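Local atomic coordinates of cellobiose 2-epimerase (Spirochaeta thermophila DSM 6192, PDB entry 5ZIG), a protein that probably catalyses the reversible 2-epimerisation of cellobiose to 4-O-beta-D-glucosyl-D-mannose, as a member of the N-acylglucosamine 2-epimerase family. Residues L260-V265 with D271-W276; E275-W280 with Y329-E334. All coordinates share one frame; numbering follows the deposited sequence.

Contact 1. Residues L260-V265 with D271-W276; sequences LLTESV and DPLPEW
With V265 CG1 anti to the backbone N (chi1 174°) and L273 CG anti to its own carbonyl carbon (chi1 -87°), the CG1 methyl of V265 and the CD2 methyl of L273 are turned toward each other between the last turns of helix 251-269 and the linker that follows it. The CD2 branch of L273 does most of the touching. It lies 4.0 Å from V265 CG1, approaches T262 O to 3.8 Å, and meets the methyl T262 CG2 at 4.0 Å, so that this one methyl rests between two residues a turn apart on the helix. T262 and L273 cross at about a right angle, whereas V265 comes in at a slant. The same V265 CG1 also reaches the proline ring that follows, 3.7 Å from P274 CD, and thus serves two consecutive linker residues.

Between side chains the contacts are all apolar. The hydroxyl of T262 belongs to a different network, since T262 OG1 hydrogen-bonds to T258 O within its own helix and to N327 ND2 of helix 315-332, which leaves the methyl for L273. Beyond V265, I221 of helix 211-228 adds another apolar neighbour. P274 takes the N-cap position of helix 275-294, so its contact with V265 joins the start of that helix to the C-terminal part of helix 251-269. This is a short-linked helical hairpin, the building element of the (alpha/alpha)6 barrel of this family.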
loop_
_atom_site.group_PDB
_atom_site.type_symbol
_atom_site.label_atom_id
_atom_site.label_comp_id
_atom_site.label_asym_id
_atom_site.label_seq_id
_atom_site.Cartn_x
_atom_site.Cartn_y
_atom_site.Cartn_z
ATOM N N LEU A 260 -6.532 -2.282 -6.278
ATOM C CA LEU A 260 -6.201 -3.529 -5.577
ATOM C C LEU A 260 -7.323 -4.552 -5.720
ATOM O O LEU A 260 -7.063 -5.744 -5.916
ATOM C CB LEU A 260 -5.898 -3.274 -4.099
ATOM C CG LEU A 260 -4.491 -2.721 -3.862
ATOM C CD1 LEU A 260 -4.292 -2.346 -2.415
ATOM C CD2 LEU A 260 -3.457 -3.737 -4.328
ATOM N N LEU A 261 -8.576 -4.103 -5.630
ATOM C CA LEU A 261 -9.693 -5.017 -5.824
ATOM C C LEU A 261 -9.679 -5.570 -7.243
ATOM O O LEU A 261 -9.868 -6.776 -7.453
ATOM C CB LEU A 261 -11.016 -4.314 -5.541
ATOM C CG LEU A 261 -11.623 -4.321 -4.134
ATOM C CD1 LEU A 261 -10.654 -3.884 -3.080
ATOM C CD2 LEU A 261 -12.837 -3.419 -4.135
ATOM N N THR A 262 -9.448 -4.694 -8.230
ATOM C CA THR A 262 -9.320 -5.115 -9.620
ATOM C C THR A 262 -8.249 -6.188 -9.787
ATOM O O THR A 262 -8.498 -7.218 -10.417
ATOM C CB THR A 262 -9.017 -3.901 -10.532
ATOM O OG1 THR A 262 -10.162 -3.024 -10.609
ATOM C CG2 THR A 262 -8.620 -4.372 -11.912
ATOM N N GLU A 263 -7.068 -5.988 -9.182
ATOM C CA GLU A 263 -6.010 -6.996 -9.318
ATOM C C GLU A 263 -6.479 -8.376 -8.862
ATOM O O GLU A 263 -6.237 -9.382 -9.537
ATOM C CB GLU A 263 -4.778 -6.605 -8.510
ATOM C CG GLU A 263 -3.585 -7.450 -8.813
ATOM C CD GLU A 263 -2.536 -7.381 -7.731
ATOM O OE1 GLU A 263 -2.838 -6.921 -6.611
ATOM O OE2 GLU A 263 -1.390 -7.764 -8.018
ATOM N N SER A 264 -7.147 -8.437 -7.708
ATOM C CA SER A 264 -7.539 -9.731 -7.158
ATOM C C SER A 264 -8.603 -10.413 -8.018
ATOM O O SER A 264 -8.524 -11.624 -8.274
ATOM C CB SER A 264 -8.024 -9.559 -5.720
ATOM O OG SER A 264 -9.102 -8.646 -5.659
ATOM N N VAL A 265 -9.609 -9.654 -8.474
ATOM C CA VAL A 265 -10.686 -10.236 -9.283
ATOM C C VAL A 265 -10.190 -10.571 -10.690
ATOM O O VAL A 265 -10.700 -11.503 -11.336
ATOM C CB VAL A 265 -11.921 -9.312 -9.292
ATOM C CG1 VAL A 265 -13.035 -9.830 -10.256
ATOM C CG2 VAL A 265 -12.500 -9.195 -7.915
ATOM N N ASP A 271 -9.319 -11.526 -17.644
ATOM C CA ASP A 271 -9.784 -10.379 -18.412
ATOM C C ASP A 271 -10.623 -10.866 -19.582
ATOM O O ASP A 271 -10.213 -11.820 -20.257
ATOM C CB ASP A 271 -8.585 -9.567 -18.914
ATOM C CG ASP A 271 -8.970 -8.182 -19.385
ATOM O OD1 ASP A 271 -9.491 -7.387 -18.569
ATOM O OD2 ASP A 271 -8.735 -7.886 -20.576
ATOM N N PRO A 272 -11.805 -10.272 -19.849
ATOM C CA PRO A 272 -12.438 -9.149 -19.145
ATOM C C PRO A 272 -12.994 -9.546 -17.787
ATOM O O PRO A 272 -13.346 -10.713 -17.588
ATOM C CB PRO A 272 -13.575 -8.755 -20.081
ATOM C CG PRO A 272 -13.988 -10.061 -20.689
ATOM C CD PRO A 272 -12.686 -10.807 -20.907
ATOM N N LEU A 273 -13.082 -8.590 -16.868
ATOM C CA LEU A 273 -13.564 -8.882 -15.528
ATOM C C LEU A 273 -15.085 -9.045 -15.538
ATOM O O LEU A 273 -15.754 -8.706 -16.517
ATOM C CB LEU A 273 -13.095 -7.786 -14.572
ATOM C CG LEU A 273 -11.697 -7.993 -13.957
ATOM C CD1 LEU A 273 -10.593 -7.762 -14.973
ATOM C CD2 LEU A 273 -11.466 -7.101 -12.734
ATOM N N PRO A 274 -15.661 -9.608 -14.471
ATOM C CA PRO A 274 -17.121 -9.769 -14.420
ATOM C C PRO A 274 -17.842 -8.433 -14.416
ATOM O O PRO A 274 -17.358 -7.441 -13.873
ATOM C CB PRO A 274 -17.352 -10.525 -13.106
ATOM C CG PRO A 274 -16.070 -11.280 -12.899
ATOM C CD PRO A 274 -14.988 -10.373 -13.407
ATOM N N GLU A 275 -19.023 -8.424 -15.040
ATOM C CA GLU A 275 -19.831 -7.210 -15.104
ATOM C C GLU A 275 -20.294 -6.767 -13.726
ATOM O O GLU A 275 -20.409 -5.562 -13.472
ATOM C CB GLU A 275 -21.040 -7.432 -16.013
ATOM C CG GLU A 275 -20.677 -7.763 -17.447
ATOM C CD GLU A 275 -19.815 -6.692 -18.103
ATOM O OE1 GLU A 275 -19.957 -5.503 -17.743
ATOM O OE2 GLU A 275 -18.995 -7.042 -18.978
ATOM N N TRP A 276 -20.578 -7.713 -12.824
ATOM C CA TRP A 276 -20.934 -7.311 -11.468
ATOM C C TRP A 276 -19.804 -6.517 -10.817
ATOM O O TRP A 276 -20.057 -5.545 -10.094
ATOM C CB TRP A 276 -21.331 -8.531 -10.622
ATOM C CG TRP A 276 -20.269 -9.590 -10.372
ATOM C CD1 TRP A 276 -20.124 -10.784 -11.033
ATOM C CD2 TRP A 276 -19.242 -9.569 -9.359
ATOM N NE1 TRP A 276 -19.063 -11.491 -10.507
ATOM C CE2 TRP A 276 -18.504 -10.766 -9.485
ATOM C CE3 TRP A 276 -18.874 -8.651 -8.365
ATOM C CZ2 TRP A 276 -17.416 -11.065 -8.661
ATOM C CZ3 TRP A 276 -17.791 -8.954 -7.538
ATOM C CH2 TRP A 276 -17.080 -10.154 -7.696
#

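Contact 2. Residues E275-W280 with Y329-E334; sequences EWFLSW and YSLFEE
E275 O, in the helical turn that presents L278 to L331 and F332, is held by two donors from one residue: S279 N at 2.9 Å and the hydroxyl S279 OG at 3.0 Å. The hydroxyl sits above the carbonyl plane, 37° out of it, and adds a second hold to the ordinary helical bond in the first turn of helix 275-294.

Across the interface L278 is the central residue. Its CG is anti to the carbonyl carbon (chi1 -63°). CD1 continues the extended line of the chain (chi2 -180°), while the other branch, CD2, turns off it and comes 4.0 Å from L331 CD2, the two leucines meeting branch to branch. Beside them the phenyl ring of F332 runs past L278 in the opposite direction. Its CE1 corner touches both L278 CB and L278 CD2, each at 3.8 Å, while CZ comes within 3.6 Å of L278 O, which lies at the ring edge near its plane. One ring therefore meets both the side chain and the backbone carbonyl of L278. L331 CB lies over one face of the ring, offset toward the rim. Replacing F332 with alanine removes the ring, which is likely to leave a gap beside L278 CB and CD2 and to take from L331 CB the face it packs on.

The other branch of L331, CD1, lies obliquely 4.3 Å from F277 CE2. Helix 251-269 also comes up to F277 and L331, so three helices converge here. E333 leaves the helical conformation with positive phi directly after F332. The N-terminal turn of helix 275-294 thus packs on the C-terminal end of helix 315-332, a contact between helices of the (alpha/alpha)6 barrel of this family.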
loop_
_atom_site.group_PDB
_atom_site.type_symbol
_atom_site.label_atom_id
_atom_site.label_comp_id
_atom_site.label_asym_id
_atom_site.label_seq_id
_atom_site.Cartn_x
_atom_site.Cartn_y
_atom_site.Cartn_z
ATOM N N GLU A 275 -19.023 -8.424 -15.040
ATOM C CA GLU A 275 -19.831 -7.210 -15.104
ATOM C C GLU A 275 -20.294 -6.767 -13.726
ATOM O O GLU A 275 -20.409 -5.562 -13.472
ATOM C CB GLU A 275 -21.040 -7.432 -16.013
ATOM C CG GLU A 275 -20.677 -7.763 -17.447
ATOM C CD GLU A 275 -19.815 -6.692 -18.103
ATOM O OE1 GLU A 275 -19.957 -5.503 -17.743
ATOM O OE2 GLU A 275 -18.995 -7.042 -18.978
ATOM N N TRP A 276 -20.578 -7.713 -12.824
ATOM C CA TRP A 276 -20.934 -7.311 -11.468
ATOM C C TRP A 276 -19.804 -6.517 -10.817
ATOM O O TRP A 276 -20.057 -5.545 -10.094
ATOM C CB TRP A 276 -21.331 -8.531 -10.622
ATOM C CG TRP A 276 -20.269 -9.590 -10.372
ATOM C CD1 TRP A 276 -20.124 -10.784 -11.033
ATOM C CD2 TRP A 276 -19.242 -9.569 -9.359
ATOM N NE1 TRP A 276 -19.063 -11.491 -10.507
ATOM C CE2 TRP A 276 -18.504 -10.766 -9.485
ATOM C CE3 TRP A 276 -18.874 -8.651 -8.365
ATOM C CZ2 TRP A 276 -17.416 -11.065 -8.661
ATOM C CZ3 TRP A 276 -17.791 -8.954 -7.538
ATOM C CH2 TRP A 276 -17.080 -10.154 -7.696
ATOM N N PHE A 277 -18.548 -6.889 -11.090
ATOM C CA PHE A 277 -17.429 -6.146 -10.518
ATOM C C PHE A 277 -17.327 -4.742 -11.115
ATOM O O PHE A 277 -17.179 -3.751 -10.384
ATOM C CB PHE A 277 -16.114 -6.909 -10.720
ATOM C CG PHE A 277 -14.918 -6.156 -10.192
ATOM C CD1 PHE A 277 -14.667 -6.109 -8.834
ATOM C CD2 PHE A 277 -14.108 -5.427 -11.044
ATOM C CE1 PHE A 277 -13.594 -5.368 -8.333
ATOM C CE2 PHE A 277 -13.032 -4.694 -10.558
ATOM C CZ PHE A 277 -12.774 -4.665 -9.198
ATOM N N LEU A 278 -17.397 -4.633 -12.444
ATOM C CA LEU A 278 -17.423 -3.314 -13.068
ATOM C C LEU A 278 -18.532 -2.452 -12.481
ATOM O O LEU A 278 -18.282 -1.332 -12.018
ATOM C CB LEU A 278 -17.579 -3.445 -14.587
ATOM C CG LEU A 278 -16.433 -4.152 -15.313
ATOM C CD1 LEU A 278 -16.723 -4.203 -16.795
ATOM C CD2 LEU A 278 -15.100 -3.467 -15.081
ATOM N N SER A 279 -19.764 -2.970 -12.465
ATOM C CA SER A 279 -20.884 -2.188 -11.938
ATOM C C SER A 279 -20.659 -1.796 -10.485
ATOM O O SER A 279 -21.020 -0.688 -10.069
ATOM C CB SER A 279 -22.189 -2.973 -12.073
ATOM O OG SER A 279 -22.382 -3.356 -13.413
ATOM N N TRP A 280 -20.057 -2.685 -9.704
ATOM C CA TRP A 280 -19.763 -2.386 -8.307
ATOM C C TRP A 280 -18.756 -1.248 -8.182
ATOM O O TRP A 280 -18.983 -0.270 -7.460
ATOM C CB TRP A 280 -19.229 -3.644 -7.634
ATOM C CG TRP A 280 -18.690 -3.460 -6.253
ATOM C CD1 TRP A 280 -19.068 -2.522 -5.350
ATOM C CD2 TRP A 280 -17.671 -4.249 -5.616
ATOM N NE1 TRP A 280 -18.350 -2.672 -4.185
ATOM C CE2 TRP A 280 -17.494 -3.733 -4.319
ATOM C CE3 TRP A 280 -16.916 -5.362 -6.007
ATOM C CZ2 TRP A 280 -16.576 -4.285 -3.403
ATOM C CZ3 TRP A 280 -15.998 -5.906 -5.101
ATOM C CH2 TRP A 280 -15.843 -5.367 -3.817
ATOM N N TYR A 329 -9.236 3.865 -16.388
ATOM C CA TYR A 329 -9.262 3.943 -17.840
ATOM C C TYR A 329 -9.259 2.541 -18.446
ATOM O O TYR A 329 -10.121 2.208 -19.261
ATOM C CB TYR A 329 -8.084 4.760 -18.359
ATOM C CG TYR A 329 -7.946 4.669 -19.871
ATOM C CD1 TYR A 329 -8.835 5.328 -20.715
ATOM C CD2 TYR A 329 -6.946 3.901 -20.448
ATOM C CE1 TYR A 329 -8.719 5.225 -22.102
ATOM C CE2 TYR A 329 -6.828 3.788 -21.828
ATOM C CZ TYR A 329 -7.708 4.453 -22.648
ATOM O OH TYR A 329 -7.554 4.335 -24.020
ATOM N N SER A 330 -8.317 1.692 -18.023
ATOM C CA SER A 330 -8.224 0.347 -18.580
ATOM C C SER A 330 -9.496 -0.452 -18.349
ATOM O O SER A 330 -9.804 -1.356 -19.127
ATOM C CB SER A 330 -7.031 -0.390 -17.983
ATOM O OG SER A 330 -5.825 0.275 -18.318
ATOM N N LEU A 331 -10.250 -0.132 -17.298
ATOM C CA LEU A 331 -11.468 -0.879 -17.013
ATOM C C LEU A 331 -12.635 -0.391 -17.861
ATOM O O LEU A 331 -13.380 -1.202 -18.417
ATOM C CB LEU A 331 -11.834 -0.764 -15.531
ATOM C CG LEU A 331 -11.125 -1.632 -14.506
ATOM C CD1 LEU A 331 -11.794 -1.440 -13.155
ATOM C CD2 LEU A 331 -11.137 -3.102 -14.918
ATOM N N PHE A 332 -12.819 0.924 -17.956
ATOM C CA PHE A 332 -14.015 1.489 -18.557
ATOM C C PHE A 332 -13.732 2.252 -19.845
ATOM O O PHE A 332 -14.674 2.742 -20.479
ATOM C CB PHE A 332 -14.729 2.387 -17.535
ATOM C CG PHE A 332 -15.045 1.685 -16.231
ATOM C CD1 PHE A 332 -16.069 0.743 -16.161
ATOM C CD2 PHE A 332 -14.301 1.942 -15.081
ATOM C CE1 PHE A 332 -16.359 0.088 -14.964
ATOM C CE2 PHE A 332 -14.578 1.285 -13.891
ATOM C CZ PHE A 332 -15.610 0.353 -13.833
ATOM N N GLU A 333 -12.465 2.370 -20.236
ATOM C CA GLU A 333 -12.067 2.955 -21.514
ATOM C C GLU A 333 -12.641 4.360 -21.698
ATOM O O GLU A 333 -13.051 4.754 -22.795
ATOM C CB GLU A 333 -12.464 2.033 -22.670
ATOM C CG GLU A 333 -12.072 0.580 -22.451
ATOM C CD GLU A 333 -12.412 -0.291 -23.647
ATOM O OE1 GLU A 333 -11.508 -0.553 -24.472
ATOM O OE2 GLU A 333 -13.587 -0.699 -23.765
ATOM N N GLU A 334 -12.672 5.122 -20.610
ATOM C CA GLU A 334 -13.121 6.506 -20.668
ATOM C C GLU A 334 -11.915 7.418 -20.497
ATOM O O GLU A 334 -11.400 7.552 -19.374
ATOM C CB GLU A 334 -14.180 6.787 -19.601
ATOM C CG GLU A 334 -15.529 6.146 -19.919
ATOM C CD GLU A 334 -16.610 6.513 -18.912
ATOM O OE1 GLU A 334 -16.258 6.770 -17.737
ATOM O OE2 GLU A 334 -17.805 6.525 -19.292
#

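Contacts 1 and 2 share E275 and W276 and lie with their centres 8 Å apart, on the same side of the chain's centre. Contact 1 joins the N-terminal end of helix 275-294 to helix 251-269; contact 2 joins its first turns to helix 315-332. T262 links them physically: its OG1 packs 3.3 Å from F277 CE2 and 3.4 Å from L331 CD1. A second bridge runs from L261 CD2 to W280 CH2 at 3.6 Å. The centres of contacts 1 and 2 lie about 18 and 22 Å from the centre of the chain, close to its radius of gyration of 20 Å, so both sit well out from the middle of the barrel.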